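Local atomic coordinates of HIAXHD3 (Humicola insolens, PDB entry 3ZXK), a protein that probably hydrolyses arabinofuranose side chains of xylan as a family 43 glycoside hydrolase, an exo-acting scaffold into which endo-xylanase activity has been introduced. Residues Y30-V44 / H52-N64. Residues are numbered along the deposited sequence; the frame is centred on the assembly and turned at random.
Sequences YYSSSTFAYSPGAPV and HWTPVTHSVPRLN
Two donors grip the carbonyl oxygen of Ala42: the backbone N of Ser59, 2.9 Å from Ala42 O, and a water that also bonds Ser32 OG and Ser59 OG. The Ser59 bond is nearly straight at its hydrogen (173°), although its donor stands above the carbonyl plane. Val44 O has one firm bond, from Val56 N at 2.8 Å, and a weak second one from Thr57 N. Strands 41-47 and 54-58 form a beta hairpin at one edge of a four-stranded blade of the family 43 beta-propeller, and two classic beta bulges interrupt the pairing: Val56 and Thr57 face Val44 within the hairpin, Ser59 and Val60 face Gly41 where both chains turn a corner. The His58 ring is sandwiched between Pro40 and Pro43. Pro40 CG sits over the centre of one imidazole face, 3.8 Å from the ring centroid, and Pro43 CB makes a CH-pi contact with the other; Glu331 and Glu334 take the two ring nitrogens, fixing its rotation. Farther along, Leu63 packs on backbone, CD1 against the carbonyl oxygens of Ala37 and Tyr38 (3.6 Å to Tyr38 O). At the opposite end, Tyr31, with CG anti to the backbone N (chi1 178°), turns its ring edge toward the face of Trp53 in a T-shaped pair, planes at 68°.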
ATOM      1  N   TYR A  30     -12.362  -8.960  -0.843  1.00  4.79           N
ATOM      2  CA  TYR A  30     -11.449  -8.040  -1.530  1.00  4.80           C
ATOM      3  C   TYR A  30     -11.117  -6.862  -0.633  1.00  4.71           C
ATOM      4  O   TYR A  30     -11.952  -6.435   0.147  1.00  5.25           O
ATOM      5  CB  TYR A  30     -12.051  -7.552  -2.853  1.00  5.40           C
ATOM      6  CG  TYR A  30     -12.130  -8.645  -3.889  1.00  5.82           C
ATOM      7  CD1 TYR A  30     -10.984  -9.076  -4.565  1.00  6.06           C
ATOM      8  CD2 TYR A  30     -13.339  -9.276  -4.160  1.00  5.82           C
ATOM      9  CE1 TYR A  30     -11.055 -10.093  -5.496  1.00  6.63           C
ATOM     10  CE2 TYR A  30     -13.425 -10.295  -5.094  1.00  6.35           C
ATOM     11  CZ  TYR A  30     -12.292 -10.673  -5.762  1.00  6.47           C
ATOM     12  OH  TYR A  30     -12.334 -11.686  -6.671  1.00  6.62           O
ATOM     13  N   TYR A  31      -9.899  -6.355  -0.756  1.00  4.34           N
ATOM     14  CA  TYR A  31      -9.345  -5.314   0.142  1.00  4.12           C
ATOM     15  C   TYR A  31      -8.621  -4.362  -0.776  1.00  4.31           C
ATOM     16  O   TYR A  31      -7.779  -4.789  -1.579  1.00  4.74           O
ATOM     17  CB  TYR A  31      -8.343  -6.030   1.044  1.00  4.14           C
ATOM     18  CG  TYR A  31      -7.537  -5.274   2.078  1.00  4.79           C
ATOM     19  CD1 TYR A  31      -6.736  -4.174   1.745  1.00  4.90           C
ATOM     20  CD2 TYR A  31      -7.500  -5.745   3.387  1.00  6.49           C
ATOM     21  CE1 TYR A  31      -5.935  -3.549   2.701  1.00  4.16           C
ATOM     22  CE2 TYR A  31      -6.715  -5.113   4.338  1.00  5.74           C
ATOM     23  CZ  TYR A  31      -5.938  -4.040   4.001  1.00  4.92           C
ATOM     24  OH  TYR A  31      -5.194  -3.494   5.023  1.00  5.60           O
ATOM     25  N   SER A  32      -8.965  -3.087  -0.681  1.00  4.17           N
ATOM     26  CA  SER A  32      -8.353  -2.024  -1.470  1.00  4.50           C
ATOM     27  C   SER A  32      -7.598  -1.060  -0.556  1.00  4.76           C
ATOM     28  O   SER A  32      -8.129  -0.673   0.478  1.00  5.13           O
ATOM     29  CB  SER A  32      -9.450  -1.302  -2.253  1.00  5.55           C
ATOM     30  OG  SER A  32      -8.956  -0.172  -2.953  1.00  8.19           O
ATOM     31  N   SER A  33      -6.386  -0.656  -0.940  1.00  5.37           N
ATOM     32  CA  SER A  33      -5.533   0.207  -0.105  1.00  5.13           C
ATOM     33  C   SER A  33      -4.978   1.432  -0.840  1.00  5.54           C
ATOM     34  O   SER A  33      -5.123   1.550  -2.079  1.00  5.75           O
ATOM     35  CB  SER A  33      -4.407  -0.583   0.594  1.00  5.43           C
ATOM     36  OG  SER A  33      -3.461  -1.058  -0.346  1.00  6.98           O
ATOM     37  N   SER A  34      -4.340   2.332  -0.074  1.00  5.60           N
ATOM     38  CA  SER A  34      -3.820   3.587  -0.622  0.64  5.76           C
ATOM     39  C   SER A  34      -2.316   3.590  -0.783  1.00  5.64           C
ATOM     40  O   SER A  34      -1.568   3.001   0.025  1.00  6.53           O
ATOM     41  CB  SER A  34      -4.204   4.720   0.309  0.64  6.69           C
ATOM     42  OG  SER A  34      -5.597   4.727   0.465  0.64  9.89           O
ATOM     43  N   THR A  35      -1.867   4.258  -1.847  1.00  5.12           N
ATOM     44  CA  THR A  35      -0.469   4.165  -2.260  1.00  4.39           C
ATOM     45  C   THR A  35       0.220   5.489  -2.581  1.00  4.21           C
ATOM     46  O   THR A  35       1.336   5.473  -3.041  1.00  3.95           O
ATOM     47  CB  THR A  35      -0.345   3.282  -3.513  1.00  4.53           C
ATOM     48  OG1 THR A  35      -1.485   3.512  -4.354  1.00  4.97           O
ATOM     49  CG2 THR A  35      -0.309   1.771  -3.125  1.00  5.82           C
ATOM     50  N   PHE A  36      -0.438   6.626  -2.361  1.00  4.24           N
ATOM     51  CA  PHE A  36       0.263   7.920  -2.525  1.00  3.81           C
ATOM     52  C   PHE A  36       0.822   8.054  -3.954  1.00  4.08           C
ATOM     53  O   PHE A  36       0.046   7.916  -4.910  1.00  4.25           O
ATOM     54  CB  PHE A  36       1.256   8.154  -1.350  1.00  4.32           C
ATOM     55  CG  PHE A  36       0.540   8.139  -0.020  1.00  5.41           C
ATOM     56  CD1 PHE A  36       0.250   6.933   0.643  1.00  5.31           C
ATOM     57  CD2 PHE A  36       0.028   9.338   0.504  1.00  5.70           C
ATOM     58  CE1 PHE A  36      -0.489   6.937   1.828  1.00  6.05           C
ATOM     59  CE2 PHE A  36      -0.711   9.344   1.684  1.00  5.96           C
ATOM     60  CZ  PHE A  36      -0.954   8.143   2.344  1.00  6.04           C
ATOM     61  N   ALA A  37       2.116   8.294  -4.104  1.00  4.07           N
ATOM     62  CA  ALA A  37       2.716   8.461  -5.431  1.00  4.13           C
ATOM     63  C   ALA A  37       3.369   7.182  -5.964  1.00  3.96           C
ATOM     64  O   ALA A  37       4.063   7.213  -6.978  1.00  4.38           O
ATOM     65  CB  ALA A  37       3.708   9.632  -5.438  1.00  5.21           C
ATOM     66  N   TYR A  38       3.117   6.048  -5.324  1.00  3.55           N
ATOM     67  CA  TYR A  38       3.634   4.765  -5.838  1.00  3.43           C
ATOM     68  C   TYR A  38       2.782   4.270  -7.017  1.00  3.42           C
ATOM     69  O   TYR A  38       1.589   4.502  -7.072  1.00  4.22           O
ATOM     70  CB  TYR A  38       3.741   3.750  -4.693  1.00  3.49           C
ATOM     71  CG  TYR A  38       4.830   4.184  -3.691  1.00  3.72           C
ATOM     72  CD1 TYR A  38       6.145   3.836  -3.883  1.00  4.11           C
ATOM     73  CD2 TYR A  38       4.522   4.966  -2.556  1.00  3.96           C
ATOM     74  CE1 TYR A  38       7.148   4.236  -2.987  1.00  4.58           C
ATOM     75  CE2 TYR A  38       5.496   5.377  -1.656  1.00  4.40           C
ATOM     76  CZ  TYR A  38       6.821   4.998  -1.868  1.00  4.99           C
ATOM     77  OH  TYR A  38       7.829   5.396  -0.983  1.00  5.47           O
ATOM     78  N   SER A  39       3.422   3.691  -8.006  1.00  3.21           N
ATOM     79  CA  SER A  39       2.770   3.409  -9.293  1.00  3.18           C
ATOM     80  C   SER A  39       3.154   2.006  -9.773  1.00  3.24           C
ATOM     81  O   SER A  39       4.343   1.732  -9.963  1.00  3.36           O
ATOM     82  CB  SER A  39       3.271   4.430 -10.320  1.00  3.70           C
ATOM     83  OG  SER A  39       2.711   4.158 -11.609  1.00  4.70           O
ATOM     84  N   PRO A  40       2.190   1.113 -10.043  1.00  3.53           N
ATOM     85  CA  PRO A  40       0.753   1.286 -10.068  1.00  3.55           C
ATOM     86  C   PRO A  40       0.207   1.578  -8.681  1.00  3.54           C
ATOM     87  O   PRO A  40       0.832   1.250  -7.666  1.00  3.81           O
ATOM     88  CB  PRO A  40       0.232  -0.082 -10.583  1.00  3.94           C
ATOM     89  CG  PRO A  40       1.310  -1.039 -10.252  1.00  4.07           C
ATOM     90  CD  PRO A  40       2.582  -0.260 -10.432  1.00  3.89           C
ATOM     91  N   GLY A  41      -0.982   2.154  -8.665  1.00  3.31           N
ATOM     92  CA  GLY A  41      -1.619   2.532  -7.416  1.00  3.62           C
ATOM     93  C   GLY A  41      -2.843   1.698  -7.095  1.00  3.60           C
ATOM     94  O   GLY A  41      -3.376   1.000  -7.962  1.00  3.65           O
ATOM     95  N   ALA A  42      -3.286   1.816  -5.836  1.00  3.87           N
ATOM     96  CA  ALA A  42      -4.540   1.224  -5.350  1.00  3.54           C
ATOM     97  C   ALA A  42      -4.581  -0.290  -5.490  1.00  3.39           C
ATOM     98  O   ALA A  42      -5.406  -0.832  -6.239  1.00  3.32           O
ATOM     99  CB  ALA A  42      -5.777   1.870  -5.987  1.00  3.83           C
ATOM    100  N   PRO A  43      -3.707  -0.984  -4.762  1.00  3.23           N
ATOM    101  CA  PRO A  43      -3.695  -2.454  -4.828  1.00  3.82           C
ATOM    102  C   PRO A  43      -5.023  -3.030  -4.368  1.00  3.92           C
ATOM    103  O   PRO A  43      -5.736  -2.408  -3.545  1.00  4.59           O
ATOM    104  CB  PRO A  43      -2.642  -2.860  -3.794  1.00  4.45           C
ATOM    105  CG  PRO A  43      -2.131  -1.626  -3.190  1.00  4.85           C
ATOM    106  CD  PRO A  43      -2.763  -0.434  -3.774  1.00  4.00           C
ATOM    107  N   VAL A  44      -5.332  -4.200  -4.921  1.00  4.28           N
ATOM    108  CA  VAL A  44      -6.441  -5.039  -4.479  1.00  4.41           C
ATOM    109  C   VAL A  44      -5.851  -6.363  -3.992  1.00  4.21           C
ATOM    110  O   VAL A  44      -5.088  -7.014  -4.729  1.00  4.69           O
ATOM    111  CB  VAL A  44      -7.454  -5.335  -5.608  1.00  4.86           C
ATOM    112  CG1 VAL A  44      -8.630  -6.160  -5.102  1.00  6.03           C
ATOM    113  CG2 VAL A  44      -8.004  -4.033  -6.195  1.00  5.26           C
ATOM    114  N   HIS A  52      -5.721 -14.666   5.373  1.00  7.61           N
ATOM    115  CA  HIS A  52      -4.600 -14.865   4.464  1.00  8.42           C
ATOM    116  C   HIS A  52      -4.876 -14.147   3.173  1.00  7.85           C
ATOM    117  O   HIS A  52      -5.799 -14.512   2.431  1.00  8.63           O
ATOM    118  CB  HIS A  52      -4.412 -16.355   4.229  1.00  9.48           C
ATOM    119  CG  HIS A  52      -4.186 -17.140   5.501  1.00 11.76           C
ATOM    120  ND1 HIS A  52      -5.167 -17.823   6.127  1.00 15.00           N
ATOM    121  CD2 HIS A  52      -3.042 -17.304   6.272  1.00 14.13           C
ATOM    122  CE1 HIS A  52      -4.669 -18.421   7.231  1.00 15.91           C
ATOM    123  NE2 HIS A  52      -3.369 -18.105   7.322  1.00 16.64           N
ATOM    124  N   TRP A  53      -4.098 -13.102   2.917  1.00  7.09           N
ATOM    125  CA  TRP A  53      -4.334 -12.175   1.809  1.00  6.58           C
ATOM    126  C   TRP A  53      -3.249 -12.324   0.778  1.00  7.28           C
ATOM    127  O   TRP A  53      -2.071 -12.514   1.139  1.00  8.63           O
ATOM    128  CB  TRP A  53      -4.332 -10.756   2.322  1.00  6.55           C
ATOM    129  CG  TRP A  53      -5.462 -10.468   3.246  1.00  5.54           C
ATOM    130  CD1 TRP A  53      -5.477 -10.561   4.629  1.00  6.90           C
ATOM    131  CD2 TRP A  53      -6.800 -10.042   2.864  1.00  5.20           C
ATOM    132  NE1 TRP A  53      -6.697 -10.187   5.129  1.00  6.98           N
ATOM    133  CE2 TRP A  53      -7.552  -9.875   4.110  1.00  6.05           C
ATOM    134  CE3 TRP A  53      -7.425  -9.767   1.650  1.00  4.75           C
ATOM    135  CZ2 TRP A  53      -8.882  -9.461   4.114  1.00  5.33           C
ATOM    136  CZ3 TRP A  53      -8.767  -9.377   1.667  1.00  4.61           C
ATOM    137  CH2 TRP A  53      -9.472  -9.214   2.871  1.00  5.23           C
ATOM    138  N   THR A  54      -3.626 -12.186  -0.496  1.00  7.15           N
ATOM    139  CA  THR A  54      -2.718 -12.263  -1.645  1.00  8.31           C
ATOM    140  C   THR A  54      -3.055 -11.084  -2.558  1.00  7.19           C
ATOM    141  O   THR A  54      -4.245 -10.858  -2.828  1.00  6.98           O
ATOM    142  CB  THR A  54      -2.966 -13.551  -2.448  1.00 11.69           C
ATOM    143  OG1 THR A  54      -2.719 -14.694  -1.616  1.00 15.55           O
ATOM    144  CG2 THR A  54      -2.060 -13.610  -3.674  1.00 14.54           C
ATOM    145  N   PRO A  55      -2.037 -10.327  -3.019  1.00  7.56           N
ATOM    146  CA  PRO A  55      -2.336  -9.208  -3.939  1.00  6.55           C
ATOM    147  C   PRO A  55      -2.704  -9.740  -5.326  1.00  6.30           C
ATOM    148  O   PRO A  55      -2.059 -10.691  -5.812  1.00  7.44           O
ATOM    149  CB  PRO A  55      -1.031  -8.393  -3.949  1.00  7.55           C
ATOM    150  CG  PRO A  55       0.024  -9.364  -3.581  1.00  8.17           C
ATOM    151  CD  PRO A  55      -0.584 -10.477  -2.775  1.00  8.25           C
ATOM    152  N   VAL A  56      -3.769  -9.208  -5.930  1.00  5.62           N
ATOM    153  CA  VAL A  56      -4.221  -9.751  -7.218  1.00  5.81           C
ATOM    154  C   VAL A  56      -4.235  -8.771  -8.379  1.00  4.99           C
ATOM    155  O   VAL A  56      -4.138  -9.198  -9.529  1.00  5.98           O
ATOM    156  CB  VAL A  56      -5.560 -10.507  -7.120  1.00  6.04           C
ATOM    157  CG1 VAL A  56      -5.358 -11.740  -6.245  1.00  7.20           C
ATOM    158  CG2 VAL A  56      -6.677  -9.592  -6.603  1.00  6.50           C
ATOM    159  N   THR A  57      -4.325  -7.480  -8.085  1.00  4.56           N
ATOM    160  CA  THR A  57      -4.375  -6.442  -9.127  1.00  4.28           C
ATOM    161  C   THR A  57      -4.129  -5.066  -8.516  1.00  4.03           C
ATOM    162  O   THR A  57      -4.022  -4.941  -7.294  1.00  4.21           O
ATOM    163  CB  THR A  57      -5.731  -6.495  -9.936  1.00  4.26           C
ATOM    164  OG1 THR A  57      -5.640  -5.681 -11.123  1.00  4.59           O
ATOM    165  CG2 THR A  57      -6.931  -6.047  -9.099  1.00  4.38           C
ATOM    166  N   HIS A  58      -4.031  -4.043  -9.356  1.00  3.69           N
ATOM    167  CA  HIS A  58      -4.024  -2.659  -8.884  1.00  3.26           C
ATOM    168  C   HIS A  58      -5.046  -1.910  -9.696  1.00  3.06           C
ATOM    169  O   HIS A  58      -5.116  -2.072 -10.915  1.00  3.36           O
ATOM    170  CB  HIS A  58      -2.693  -1.972  -9.139  1.00  3.48           C
ATOM    171  CG  HIS A  58      -1.590  -2.326  -8.166  1.00  4.29           C
ATOM    172  ND1 HIS A  58      -0.943  -3.518  -8.186  1.00  5.56           N
ATOM    173  CD2 HIS A  58      -1.022  -1.584  -7.136  1.00  4.31           C
ATOM    174  CE1 HIS A  58       0.034  -3.515  -7.248  1.00  6.49           C
ATOM    175  NE2 HIS A  58      -0.021  -2.345  -6.594  1.00  5.28           N
ATOM    176  N   SER A  59      -5.831  -1.054  -9.049  1.00  3.30           N
ATOM    177  CA  SER A  59      -6.912  -0.324  -9.773  1.00  3.23           C
ATOM    178  C   SER A  59      -6.417   0.817 -10.670  1.00  3.44           C
ATOM    179  O   SER A  59      -7.139   1.232 -11.566  1.00  3.74           O
ATOM    180  CB  SER A  59      -7.915   0.246  -8.768  1.00  3.50           C
ATOM    181  OG  SER A  59      -8.587  -0.794  -8.114  1.00  4.07           O
ATOM    182  N   VAL A  60      -5.210   1.323 -10.388  1.00  3.30           N
ATOM    183  CA  VAL A  60      -4.676   2.440 -11.184  1.00  3.43           C
ATOM    184  C   VAL A  60      -3.331   2.017 -11.785  1.00  3.77           C
ATOM    185  O   VAL A  60      -2.267   2.242 -11.205  1.00  4.04           O
ATOM    186  CB  VAL A  60      -4.601   3.730 -10.336  1.00  3.48           C
ATOM    187  CG1 VAL A  60      -4.176   4.925 -11.194  1.00  3.94           C
ATOM    188  CG2 VAL A  60      -5.944   4.041  -9.697  1.00  3.93           C
ATOM    189  N   PRO A  61      -3.362   1.380 -12.958  1.00  4.13           N
ATOM    190  CA  PRO A  61      -2.113   0.820 -13.488  1.00  4.69           C
ATOM    191  C   PRO A  61      -1.029   1.848 -13.773  1.00  4.51           C
ATOM    192  O   PRO A  61       0.151   1.482 -13.737  1.00  5.18           O
ATOM    193  CB  PRO A  61      -2.553   0.084 -14.761  1.00  5.46           C
ATOM    194  CG  PRO A  61      -3.980   0.469 -15.020  1.00  5.97           C
ATOM    195  CD  PRO A  61      -4.546   0.856 -13.672  1.00  4.68           C
ATOM    196  N   ARG A  62      -1.399   3.085 -14.085  1.00  4.62           N
ATOM    197  CA  ARG A  62      -0.418   4.173 -14.188  1.00  4.51           C
ATOM    198  C   ARG A  62      -1.156   5.397 -13.695  1.00  4.41           C
ATOM    199  O   ARG A  62      -2.309   5.600 -14.073  1.00  5.29           O
ATOM    200  CB  ARG A  62       0.050   4.372 -15.625  1.00  5.48           C
ATOM    201  CG  ARG A  62       1.045   5.506 -15.800  1.00  5.32           C
ATOM    202  CD  ARG A  62       1.572   5.530 -17.227  1.00  6.61           C
ATOM    203  NE  ARG A  62       2.527   6.625 -17.419  1.00  7.25           N
ATOM    204  CZ  ARG A  62       3.838   6.514 -17.239  1.00  7.76           C
ATOM    205  NH1 ARG A  62       4.373   5.337 -16.896  1.00  6.56           N
ATOM    206  NH2 ARG A  62       4.615   7.584 -17.404  1.00  9.99           N
ATOM    207  N   LEU A  63      -0.515   6.207 -12.862  1.00  4.34           N
ATOM    208  CA  LEU A  63      -1.185   7.335 -12.222  1.00  4.88           C
ATOM    209  C   LEU A  63      -1.453   8.375 -13.292  1.00  5.72           C
ATOM    210  O   LEU A  63      -0.550   8.774 -13.992  1.00  7.49           O
ATOM    211  CB  LEU A  63      -0.306   7.903 -11.087  1.00  5.38           C
ATOM    212  CG  LEU A  63       0.210   6.833 -10.091  1.00  5.07           C
ATOM    213  CD1 LEU A  63       0.938   7.492  -8.921  1.00  5.68           C
ATOM    214  CD2 LEU A  63      -0.925   5.969  -9.547  1.00  4.96           C
ATOM    215  N   ASN A  64      -2.703   8.816 -13.410  1.00  5.70           N
ATOM    216  CA  ASN A  64      -3.118   9.779 -14.430  1.00  6.77           C
ATOM    217  C   ASN A  64      -3.583  11.111 -13.850  1.00  7.34           C
ATOM    218  O   ASN A  64      -4.459  11.777 -14.409  1.00  9.46           O
ATOM    219  CB  ASN A  64      -4.227   9.161 -15.293  1.00  7.32           C
ATOM    220  CG  ASN A  64      -5.529   8.914 -14.516  1.00  7.95           C
ATOM    221  OD1 ASN A  64      -5.519   8.429 -13.374  1.00  7.61           O
ATOM    222  ND2 ASN A  64      -6.658   9.217 -15.158  1.00 10.10           N
TER
HETATM  223  O   HOH W   1      -8.095  -0.876  -5.337  1.00  6.06           O
HETATM  224  O   HOH W   2       2.818   2.091 -13.545  1.00  5.82           O